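Local coordinates for alpha-glucosidase (Pseudoalteromonas sp. K8, PDB 5HQA), which hydrolyses alpha-glucosidic linkages as a calcium-containing, chloride-activated glycoside hydrolase of family 97, here in complex with acarbose, at residues L209-S213 / E408-F414; K294-A300 / Y345-V351; W317-F322 / H356-S360. One frame throughout, in Å; residues are numbered along the deposited sequence.

Contact 1 (L209-S213 / E408-F414)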
loop_
_atom_site.group_PDB
_atom_site.type_symbol
_atom_site.label_atom_id
_atom_site.label_comp_id
_atom_site.label_asym_id
_atom_site.label_seq_id
_atom_site.Cartn_x
_atom_site.Cartn_y
_atom_site.Cartn_z
ATOM N N LEU A 209 12.337 14.807 -6.588
ATOM C CA LEU A 209 12.381 14.443 -5.175
ATOM C C LEU A 209 11.577 15.439 -4.350
ATOM O O LEU A 209 11.730 16.649 -4.509
ATOM C CB LEU A 209 13.826 14.397 -4.680
ATOM C CG LEU A 209 14.714 13.365 -5.379
ATOM C CD1 LEU A 209 16.077 13.329 -4.717
ATOM C CD2 LEU A 209 14.072 11.969 -5.344
ATOM N N THR A 210 10.739 14.935 -3.459
ATOM C CA THR A 210 9.905 15.824 -2.655
ATOM C C THR A 210 10.764 16.567 -1.640
ATOM O O THR A 210 11.448 15.926 -0.835
ATOM C CB THR A 210 8.816 15.017 -1.964
ATOM O OG1 THR A 210 8.008 14.386 -2.963
ATOM C CG2 THR A 210 7.950 15.937 -1.127
ATOM N N PRO A 211 10.764 17.894 -1.636
ATOM C CA PRO A 211 11.788 18.645 -0.907
ATOM C C PRO A 211 11.395 18.989 0.526
ATOM O O PRO A 211 10.231 18.908 0.927
ATOM C CB PRO A 211 11.904 19.927 -1.734
ATOM C CG PRO A 211 10.498 20.152 -2.195
ATOM C CD PRO A 211 9.973 18.765 -2.522
ATOM N N TRP A 212 12.408 19.404 1.285
ATOM C CA TRP A 212 12.219 20.127 2.532
ATOM C C TRP A 212 11.603 21.498 2.262
ATOM O O TRP A 212 11.686 22.028 1.152
ATOM C CB TRP A 212 13.560 20.351 3.235
ATOM C CG TRP A 212 14.223 19.128 3.791
ATOM C CD1 TRP A 212 14.933 18.182 3.105
ATOM C CD2 TRP A 212 14.266 18.747 5.167
ATOM N NE1 TRP A 212 15.401 17.220 3.975
ATOM C CE2 TRP A 212 15.006 17.549 5.248
ATOM C CE3 TRP A 212 13.744 19.304 6.343
ATOM C CZ2 TRP A 212 15.238 16.897 6.457
ATOM C CZ3 TRP A 212 13.980 18.652 7.552
ATOM C CH2 TRP A 212 14.721 17.462 7.595
ATOM N N SER A 213 11.030 22.099 3.313
ATOM C CA SER A 213 10.506 23.458 3.180
ATOM C C SER A 213 11.593 24.437 2.758
ATOM O O SER A 213 11.313 25.408 2.046
ATOM C CB SER A 213 9.876 23.914 4.494
ATOM O OG SER A 213 10.821 23.814 5.547
ATOM N N GLU A 408 5.904 20.976 5.974
ATOM C CA GLU A 408 6.630 19.956 5.232
ATOM C C GLU A 408 5.640 19.092 4.460
ATOM O O GLU A 408 4.433 19.097 4.723
ATOM C CB GLU A 408 7.478 19.080 6.168
ATOM C CG GLU A 408 8.413 19.862 7.088
ATOM C CD GLU A 408 9.603 20.510 6.371
ATOM O OE1 GLU A 408 9.809 20.262 5.160
ATOM O OE2 GLU A 408 10.345 21.273 7.036
ATOM N N TRP A 409 6.178 18.330 3.510
ATOM C CA TRP A 409 5.422 17.335 2.766
ATOM C C TRP A 409 5.380 16.011 3.517
ATOM O O TRP A 409 6.332 15.639 4.213
ATOM C CB TRP A 409 6.058 17.105 1.399
ATOM C CG TRP A 409 5.922 18.267 0.470
ATOM C CD1 TRP A 409 6.807 19.290 0.302
ATOM C CD2 TRP A 409 4.832 18.523 -0.427
ATOM N NE1 TRP A 409 6.333 20.177 -0.642
ATOM C CE2 TRP A 409 5.120 19.730 -1.103
ATOM C CE3 TRP A 409 3.641 17.842 -0.732
ATOM C CZ2 TRP A 409 4.259 20.277 -2.066
ATOM C CZ3 TRP A 409 2.775 18.397 -1.679
ATOM C CH2 TRP A 409 3.091 19.603 -2.329
ATOM N N HIS A 410 4.272 15.278 3.340
ATOM C CA HIS A 410 4.179 13.928 3.894
ATOM C C HIS A 410 5.250 13.006 3.339
ATOM O O HIS A 410 5.574 12.007 3.981
ATOM C CB HIS A 410 2.818 13.293 3.595
ATOM C CG HIS A 410 1.676 13.897 4.353
ATOM N ND1 HIS A 410 1.183 15.156 4.080
ATOM C CD2 HIS A 410 0.912 13.400 5.358
ATOM C CE1 HIS A 410 0.174 15.415 4.897
ATOM N NE2 HIS A 410 -0.011 14.364 5.681
ATOM N N ASP A 411 5.789 13.296 2.153
ATOM C CA ASP A 411 6.702 12.360 1.502
ATOM C C ASP A 411 8.106 12.939 1.305
ATOM O O ASP A 411 8.888 12.416 0.503
ATOM C CB ASP A 411 6.105 11.856 0.177
ATOM C CG ASP A 411 5.717 12.970 -0.796
ATOM O OD1 ASP A 411 5.170 14.013 -0.369
ATOM O OD2 ASP A 411 5.924 12.772 -2.021
ATOM N N GLY A 412 8.465 13.989 2.052
ATOM C CA GLY A 412 9.845 14.430 2.071
ATOM C C GLY A 412 10.711 13.590 3.010
ATOM O O GLY A 412 10.228 12.739 3.758
ATOM N N GLN A 413 12.025 13.842 2.955
ATOM C CA GLN A 413 12.957 13.137 3.838
ATOM C C GLN A 413 12.576 13.298 5.309
ATOM O O GLN A 413 12.653 12.338 6.087
ATOM C CB GLN A 413 14.383 13.641 3.601
ATOM C CG GLN A 413 15.428 13.048 4.541
ATOM C CD GLN A 413 16.801 13.646 4.309
ATOM O OE1 GLN A 413 16.925 14.794 3.876
ATOM N NE2 GLN A 413 17.843 12.870 4.584
ATOM N N PHE A 414 12.162 14.504 5.712
ATOM C CA PHE A 414 11.792 14.718 7.109
ATOM C C PHE A 414 10.704 13.741 7.548
ATOM O O PHE A 414 10.829 13.078 8.585
ATOM C CB PHE A 414 11.319 16.157 7.336
ATOM C CG PHE A 414 10.691 16.354 8.685
ATOM C CD1 PHE A 414 11.489 16.476 9.822
ATOM C CD2 PHE A 414 9.305 16.351 8.834
ATOM C CE1 PHE A 414 10.913 16.620 11.080
ATOM C CE2 PHE A 414 8.724 16.491 10.094
ATOM C CZ PHE A 414 9.530 16.625 11.212
HETATM O O HOH W 1 12.802 16.117 1.397
HETATM O O HOH W 2 9.024 18.384 3.319
#

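Contact 2 (K294-A300 / Y345-V351)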
loop_
_atom_site.group_PDB
_atom_site.type_symbol
_atom_site.label_atom_id
_atom_site.label_comp_id
_atom_site.label_asym_id
_atom_site.label_seq_id
_atom_site.Cartn_x
_atom_site.Cartn_y
_atom_site.Cartn_z
ATOM N N LYS A 294 -17.596 -1.462 24.825
ATOM C CA LYS A 294 -17.929 -2.791 25.329
ATOM C C LYS A 294 -18.920 -3.497 24.416
ATOM O O LYS A 294 -18.844 -4.717 24.227
ATOM C CB LYS A 294 -18.496 -2.695 26.745
ATOM C CG LYS A 294 -17.469 -2.358 27.816
ATOM C CD LYS A 294 -18.094 -2.396 29.209
ATOM C CE LYS A 294 -17.024 -2.301 30.288
ATOM N NZ LYS A 294 -17.577 -2.361 31.678
ATOM N N TYR A 295 -19.869 -2.746 23.852
ATOM C CA TYR A 295 -20.819 -3.336 22.918
ATOM C C TYR A 295 -20.104 -3.873 21.682
ATOM O O TYR A 295 -20.400 -4.982 21.218
ATOM C CB TYR A 295 -21.879 -2.300 22.544
ATOM C CG TYR A 295 -22.685 -2.615 21.303
ATOM C CD1 TYR A 295 -23.801 -3.441 21.359
ATOM C CD2 TYR A 295 -22.345 -2.055 20.078
ATOM C CE1 TYR A 295 -24.545 -3.718 20.222
ATOM C CE2 TYR A 295 -23.075 -2.323 18.938
ATOM C CZ TYR A 295 -24.175 -3.157 19.010
ATOM O OH TYR A 295 -24.898 -3.412 17.860
ATOM N N TYR A 296 -19.147 -3.112 21.146
ATOM C CA TYR A 296 -18.383 -3.599 19.998
ATOM C C TYR A 296 -17.516 -4.798 20.373
ATOM O O TYR A 296 -17.380 -5.743 19.584
ATOM C CB TYR A 296 -17.523 -2.471 19.418
ATOM C CG TYR A 296 -18.242 -1.602 18.404
ATOM C CD1 TYR A 296 -19.259 -0.736 18.794
ATOM C CD2 TYR A 296 -17.896 -1.645 17.055
ATOM C CE1 TYR A 296 -19.911 0.057 17.867
ATOM C CE2 TYR A 296 -18.547 -0.851 16.119
ATOM C CZ TYR A 296 -19.551 -0.006 16.533
ATOM O OH TYR A 296 -20.202 0.783 15.612
ATOM N N MET A 297 -16.917 -4.785 21.569
ATOM C CA MET A 297 -16.094 -5.919 21.981
ATOM C C MET A 297 -16.924 -7.184 22.116
ATOM O O MET A 297 -16.467 -8.273 21.746
ATOM C CB MET A 297 -15.378 -5.613 23.296
ATOM C CG MET A 297 -14.181 -4.698 23.113
ATOM S SD MET A 297 -13.650 -3.977 24.678
ATOM C CE MET A 297 -12.024 -4.603 24.806
ATOM N N ASP A 298 -18.144 -7.062 22.650
ATOM C CA ASP A 298 -19.040 -8.214 22.733
ATOM C C ASP A 298 -19.313 -8.780 21.348
ATOM O O ASP A 298 -19.271 -9.995 21.140
ATOM C CB ASP A 298 -20.357 -7.825 23.409
ATOM C CG ASP A 298 -20.199 -7.538 24.893
ATOM O OD1 ASP A 298 -19.233 -8.044 25.510
ATOM O OD2 ASP A 298 -21.059 -6.817 25.449
ATOM N N PHE A 299 -19.604 -7.901 20.388
ATOM C CA PHE A 299 -19.842 -8.338 19.018
ATOM C C PHE A 299 -18.605 -9.011 18.441
ATOM O O PHE A 299 -18.693 -10.086 17.835
ATOM C CB PHE A 299 -20.261 -7.134 18.164
ATOM C CG PHE A 299 -20.576 -7.472 16.728
ATOM C CD1 PHE A 299 -21.865 -7.819 16.351
ATOM C CD2 PHE A 299 -19.584 -7.422 15.750
ATOM C CE1 PHE A 299 -22.159 -8.121 15.032
ATOM C CE2 PHE A 299 -19.871 -7.728 14.431
ATOM C CZ PHE A 299 -21.167 -8.077 14.071
ATOM N N ALA A 300 -17.437 -8.385 18.617
ATOM C CA ALA A 300 -16.199 -8.968 18.107
ATOM C C ALA A 300 -15.945 -10.343 18.710
ATOM O O ALA A 300 -15.553 -11.277 17.999
ATOM C CB ALA A 300 -15.020 -8.037 18.388
ATOM N N TYR A 345 -11.857 -5.330 30.398
ATOM C CA TYR A 345 -12.820 -5.977 29.517
ATOM C C TYR A 345 -12.130 -6.669 28.346
ATOM O O TYR A 345 -12.613 -7.707 27.875
ATOM C CB TYR A 345 -13.846 -4.954 29.028
ATOM C CG TYR A 345 -15.196 -5.562 28.730
ATOM C CD1 TYR A 345 -15.960 -6.131 29.745
ATOM C CD2 TYR A 345 -15.705 -5.574 27.439
ATOM C CE1 TYR A 345 -17.195 -6.690 29.483
ATOM C CE2 TYR A 345 -16.944 -6.130 27.168
ATOM C CZ TYR A 345 -17.684 -6.686 28.194
ATOM O OH TYR A 345 -18.914 -7.242 27.924
ATOM N N SER A 346 -11.007 -6.116 27.870
ATOM C CA SER A 346 -10.245 -6.765 26.805
ATOM C C SER A 346 -9.756 -8.137 27.240
ATOM O O SER A 346 -9.816 -9.102 26.468
ATOM C CB SER A 346 -9.063 -5.885 26.382
ATOM O OG SER A 346 -7.964 -5.995 27.284
ATOM N N LYS A 347 -9.272 -8.243 28.478
ATOM C CA LYS A 347 -8.812 -9.528 28.982
ATOM C C LYS A 347 -9.979 -10.486 29.187
ATOM O O LYS A 347 -9.861 -11.679 28.893
ATOM C CB LYS A 347 -8.018 -9.317 30.271
ATOM C CG LYS A 347 -6.721 -8.541 30.029
ATOM C CD LYS A 347 -6.023 -8.087 31.309
ATOM C CE LYS A 347 -4.787 -7.247 30.969
ATOM N NZ LYS A 347 -4.230 -6.521 32.151
ATOM N N GLN A 348 -11.123 -9.981 29.663
ATOM C CA GLN A 348 -12.293 -10.838 29.846
ATOM C C GLN A 348 -12.770 -11.414 28.521
ATOM O O GLN A 348 -13.049 -12.614 28.416
ATOM C CB GLN A 348 -13.440 -10.063 30.490
ATOM C CG GLN A 348 -13.267 -9.643 31.924
ATOM C CD GLN A 348 -14.467 -8.841 32.388
ATOM O OE1 GLN A 348 -15.618 -9.215 32.116
ATOM N NE2 GLN A 348 -14.213 -7.713 33.053
ATOM N N THR A 349 -12.902 -10.561 27.503
ATOM C CA THR A 349 -13.501 -10.955 26.237
ATOM C C THR A 349 -12.505 -11.560 25.260
ATOM O O THR A 349 -12.927 -12.217 24.305
ATOM C CB THR A 349 -14.161 -9.753 25.555
ATOM O OG1 THR A 349 -13.160 -8.770 25.257
ATOM C CG2 THR A 349 -15.237 -9.140 26.442
ATOM N N GLY A 350 -11.206 -11.349 25.465
ATOM C CA GLY A 350 -10.220 -11.764 24.488
ATOM C C GLY A 350 -10.161 -10.897 23.253
ATOM O O GLY A 350 -9.464 -11.251 22.297
ATOM N N VAL A 351 -10.877 -9.776 23.244
ATOM C CA VAL A 351 -10.886 -8.836 22.131
ATOM C C VAL A 351 -10.031 -7.644 22.518
ATOM O O VAL A 351 -10.203 -7.080 23.603
ATOM C CB VAL A 351 -12.317 -8.381 21.803
ATOM C CG1 VAL A 351 -12.289 -7.322 20.691
ATOM C CG2 VAL A 351 -13.183 -9.579 21.444
#

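Contact 3 (W317-F322 / H356-S360). With AC1 (4,6-dideoxy-4-{[(1S,4R,5S,6S)-4,5,6-trihydroxy-3-(hydroxymethyl)cyclohex-2-en-1-yl]amino}-alpha-D-glucopyranose), chain B.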
loop_
_atom_site.group_PDB
_atom_site.type_symbol
_atom_site.label_atom_id
_atom_site.label_comp_id
_atom_site.label_asym_id
_atom_site.label_seq_id
_atom_site.Cartn_x
_atom_site.Cartn_y
_atom_site.Cartn_z
ATOM N N TRP A 317 -10.588 16.406 20.153
ATOM C CA TRP A 317 -11.441 16.317 18.975
ATOM C C TRP A 317 -12.565 17.343 18.965
ATOM O O TRP A 317 -13.200 17.521 17.921
ATOM C CB TRP A 317 -12.060 14.918 18.850
ATOM C CG TRP A 317 -11.066 13.821 18.562
ATOM C CD1 TRP A 317 -10.336 13.122 19.478
ATOM C CD2 TRP A 317 -10.702 13.299 17.277
ATOM N NE1 TRP A 317 -9.539 12.198 18.848
ATOM C CE2 TRP A 317 -9.746 12.281 17.496
ATOM C CE3 TRP A 317 -11.093 13.586 15.964
ATOM C CZ2 TRP A 317 -9.170 11.551 16.450
ATOM C CZ3 TRP A 317 -10.516 12.855 14.916
ATOM C CH2 TRP A 317 -9.563 11.854 15.170
ATOM N N ASP A 318 -12.842 18.007 20.084
ATOM C CA ASP A 318 -13.991 18.903 20.123
ATOM C C ASP A 318 -13.805 20.076 19.171
ATOM O O ASP A 318 -12.712 20.638 19.054
ATOM C CB ASP A 318 -14.220 19.422 21.536
ATOM C CG ASP A 318 -14.777 18.366 22.455
ATOM O OD1 ASP A 318 -14.624 17.167 22.154
ATOM O OD2 ASP A 318 -15.360 18.737 23.487
ATOM N N GLY A 319 -14.896 20.453 18.506
ATOM C CA GLY A 319 -14.889 21.578 17.597
ATOM C C GLY A 319 -14.712 21.121 16.170
ATOM O O GLY A 319 -15.525 20.348 15.652
ATOM N N ASP A 320 -13.640 21.571 15.529
ATOM C CA ASP A 320 -13.299 21.149 14.175
ATOM C C ASP A 320 -11.943 20.451 14.268
ATOM O O ASP A 320 -10.900 21.112 14.269
ATOM C CB ASP A 320 -13.271 22.342 13.225
ATOM C CG ASP A 320 -13.269 21.927 11.764
ATOM O OD1 ASP A 320 -12.927 20.756 11.474
ATOM O OD2 ASP A 320 -13.605 22.774 10.905
ATOM N N TRP A 321 -11.954 19.116 14.360
ATOM C CA TRP A 321 -10.726 18.399 14.695
ATOM C C TRP A 321 -9.651 18.555 13.623
ATOM O O TRP A 321 -8.467 18.401 13.938
ATOM C CB TRP A 321 -11.021 16.914 14.950
ATOM C CG TRP A 321 -11.557 16.169 13.760
ATOM C CD1 TRP A 321 -12.872 15.930 13.471
ATOM C CD2 TRP A 321 -10.799 15.566 12.701
ATOM N NE1 TRP A 321 -12.977 15.213 12.303
ATOM C CE2 TRP A 321 -11.720 14.978 11.811
ATOM C CE3 TRP A 321 -9.431 15.458 12.424
ATOM C CZ2 TRP A 321 -11.318 14.300 10.660
ATOM C CZ3 TRP A 321 -9.035 14.782 11.280
ATOM C CH2 TRP A 321 -9.974 14.214 10.411
ATOM N N PHE A 322 -10.030 18.863 12.373
ATOM C CA PHE A 322 -9.041 19.106 11.319
ATOM C C PHE A 322 -8.058 20.199 11.720
ATOM O O PHE A 322 -6.914 20.208 11.249
ATOM C CB PHE A 322 -9.752 19.471 10.000
ATOM C CG PHE A 322 -8.816 19.742 8.820
ATOM C CD1 PHE A 322 -8.325 21.024 8.573
ATOM C CD2 PHE A 322 -8.470 18.728 7.934
ATOM C CE1 PHE A 322 -7.484 21.276 7.491
ATOM C CE2 PHE A 322 -7.621 18.979 6.848
ATOM C CZ PHE A 322 -7.133 20.247 6.631
ATOM N N HIS A 356 -5.461 4.552 18.576
ATOM C CA HIS A 356 -5.645 5.526 17.503
ATOM C C HIS A 356 -4.950 6.820 17.881
ATOM O O HIS A 356 -5.245 7.395 18.934
ATOM C CB HIS A 356 -7.125 5.794 17.227
ATOM C CG HIS A 356 -7.350 6.677 16.041
ATOM N ND1 HIS A 356 -8.091 7.837 16.103
ATOM C CD2 HIS A 356 -6.908 6.577 14.764
ATOM C CE1 HIS A 356 -8.112 8.406 14.908
ATOM N NE2 HIS A 356 -7.402 7.661 14.077
ATOM N N HIS A 357 -4.053 7.279 17.007
ATOM C CA HIS A 357 -3.272 8.502 17.189
ATOM C C HIS A 357 -3.450 9.349 15.933
ATOM O O HIS A 357 -2.659 9.221 14.997
ATOM C CB HIS A 357 -1.790 8.193 17.415
ATOM C CG HIS A 357 -1.489 7.554 18.733
ATOM N ND1 HIS A 357 -0.288 6.934 18.990
ATOM C CD2 HIS A 357 -2.220 7.446 19.868
ATOM C CE1 HIS A 357 -0.292 6.463 20.226
ATOM N NE2 HIS A 357 -1.452 6.764 20.781
ATOM N N GLU A 358 -4.473 10.203 15.901
ATOM C CA GLU A 358 -4.600 11.195 14.837
ATOM C C GLU A 358 -3.840 12.457 15.230
ATOM O O GLU A 358 -4.029 12.983 16.332
ATOM C CB GLU A 358 -6.069 11.534 14.568
ATOM C CG GLU A 358 -6.261 12.677 13.562
ATOM C CD GLU A 358 -5.685 12.356 12.182
ATOM O OE1 GLU A 358 -6.111 11.354 11.563
ATOM O OE2 GLU A 358 -4.792 13.099 11.711
ATOM N N THR A 359 -2.991 12.947 14.326
ATOM C CA THR A 359 -2.190 14.131 14.602
ATOM C C THR A 359 -2.752 15.402 13.987
ATOM O O THR A 359 -2.314 16.495 14.367
ATOM C CB THR A 359 -0.765 13.946 14.077
ATOM O OG1 THR A 359 -0.800 13.901 12.645
ATOM C CG2 THR A 359 -0.152 12.651 14.617
ATOM N N SER A 360 -3.686 15.287 13.039
ATOM C CA SER A 360 -4.105 16.415 12.201
ATOM C C SER A 360 -2.898 17.192 11.678
ATOM O O SER A 360 -2.910 18.421 11.587
ATOM C CB SER A 360 -5.068 17.341 12.942
ATOM O OG SER A 360 -6.336 16.728 13.059
HETATM C C1 AC1 B . -9.888 14.444 5.076
HETATM O O2 AC1 B . -8.328 13.916 3.338
HETATM C C2 AC1 B . -8.683 13.598 4.694
HETATM C C4A AC1 B . -10.035 8.416 10.071
HETATM C C3 AC1 B . -8.959 12.127 4.863
HETATM O O3 AC1 B . -7.829 11.352 4.425
HETATM C C4 AC1 B . -9.314 11.836 6.297
HETATM N N4A AC1 B . -9.321 10.375 6.624
HETATM C C5 AC1 B . -10.700 12.455 6.384
HETATM O O5 AC1 B . -10.544 13.934 6.325
HETATM C C6 AC1 B . -11.472 12.105 7.618
HETATM C C1B AC1 B . -8.559 10.002 7.870
HETATM C C2B AC1 B . -8.573 8.345 8.070
HETATM O O2B AC1 B . -8.174 7.759 6.831
HETATM C C3B AC1 B . -9.820 7.896 8.537
HETATM O O3B AC1 B . -9.936 6.451 8.550
HETATM O O4 AC1 B . -11.337 8.090 10.517
HETATM C C5B AC1 B . -9.817 9.836 10.222
HETATM C C7B AC1 B . -9.013 10.641 9.059
HETATM C C6B AC1 B . -9.790 10.391 11.656
HETATM O O6B AC1 B . -8.588 9.998 12.241
HETATM O O HOH W 3 -4.466 20.956 12.782
#

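Contact 1 (L209-S213 / E408-F414)
Trp212 lies against Phe414 and Gln413 where the N-terminal beta-sandwich domain of this family 97 enzyme meets the (beta/alpha)8-barrel domain, at the start of helix 413-428. From CB, CG is placed anti to the carbonyl carbon, and chi1 and chi2 together set the indole; its pyrrole edge meets Gln413 and its benzo ring Phe414. NE1 donates to Gln413 OE1 at 2.9 Å, a fairly straight bond (160°) lying in the indole plane, with the amide turned 72° from that plane; the same oxygen also accepts from Lys219 N. Further out, CZ3 and CH2 meet Phe414 CB, which sits over one face of the six-membered ring in a CH-pi contact, 3.8 Å from its centroid. Glu408 holds Ser213, which follows Trp212, with both carboxylate oxygens: OE1 takes Ser213 N at 2.9 Å on its syn side, OE2 takes Ser213 OG from above the plane, and Arg398 forms a salt bridge to OE2. Two waters fill in between the backbones, one joining Thr210 O to Gln413 N, the other Pro211 O to Trp409 N and Glu408 OE1. Thr210 packs CG2 on Trp409 CB, while its OG1 donates to Asp411 OD2 at 2.8 Å, 63° out of the carboxylate plane.

Contact 2 (K294-A300 / Y345-V351)
The Tyr345 ring is layered between two aliphatic groups: Lys294 CG lies over one face, 4.0 Å from the ring centroid in a CH-pi contact, and Thr349 CG2, one helical turn on from the tyrosine, covers the opposite face. At the edge, in the ring plane, Met297 SD makes a Met-aromatic contact, 3.8 Å from Tyr345 CD2. The phenol OH donates at 2.6 Å to Asp298 OD1, which lies at the ring edge and uses its syn lone pair, with carboxylate and ring planes 64° apart. These groups join helices 290-303 and 339-349, neighbouring outer helices of the (beta/alpha)8 barrel, whose segments run nearly parallel (18°) with axes 10.4 Å apart. Met297 bends at chi3 (119°), which turns CE away from the ring to 3.4 Å from Ser346 CA and close to Val351 O. Deeper in, Val351 CG1 meets Ala300 CB at 3.6 Å, and both residues also touch Val308 of the barrel strand 307-310. Where helix 339-349 ends, Thr349 OG1 donates to Tyr345 O and accepts from Val351 N in an ST turn, while Gly350 takes positive phi. The chemistry is therefore graded, from apolar packing against the strands to a hydroxyl-carboxylate bond at the outer rim; that short bond probably favours the ionised form of Asp298 and fixes the direction of the phenol.

Contact 3 (W317-F322 / H356-S360)
A single ligand hydroxyl, O6B of AC1, the acarviosine part of acarbose, is gripped by Glu358 and lies at the edges of the His356 and Trp317 rings, which themselves meet rim to rim. Trp317 belongs to a loop that follows strand 307-310 of the (beta/alpha)8 barrel and packs on the C-terminal end of strand 352-358, the end where such barrels carry their active sites. Trp317 CZ2 lies 3.7 Å from His356 CE1; the planes are 20° apart, but the rings sit side by side, neither over the other's face. Trp317 CH2 also touches Glu358 CB obliquely, at 3.6 Å, while Asn314 bonds its NE1 and Trp280 stacks on its ring. Within the loop, Trp317 CZ3 lies over a face of the Trp321 indole, and both tryptophans present ring edges to the ligand.

Glu358 extends with CG anti to the backbone N and then bends at chi2 (61°), which brings OE1 to the ligand. OE1 accepts from AC1 O6B, the hydroxymethyl hydroxyl of the cyclohexene ring, at 2.9 Å. The other carboxylate oxygen, OE2, accepts from Ser360 N at 2.8 Å on its anti lone pair and from Val390 N, so backbone donors fix the rotation of the group that holds this hydroxyl. On Trp321, CZ2 approaches AC1 C6, whereas the far side of the benzo ring has Ser360 OG at its edge. A water bridges Phe322 O and Ser360 O. Ser360 OG donates to Trp321 O at 2.8 Å, from 36° above the carbonyl plane.

How the contacts relate
Along the chain contact 1 encloses the other two, whose own segments alternate: 294-300, 317-322, 345-351, 356-360. Contacts 2 and 3 use successive elements of the barrel, helix 339-349 being followed by strand 352-358 after a two-residue link, yet their centres are 25 Å apart, with contact 2 on the outer helical layer and contact 3 at the ligand site. Contact 1 joins the N-terminal domain to the barrel; its centre is 23 Å from that of contact 3, although their nearest atoms approach to about 7 Å, and 41 Å from that of contact 2. Together they run from the domain interface through the ligand pocket to the barrel's periphery.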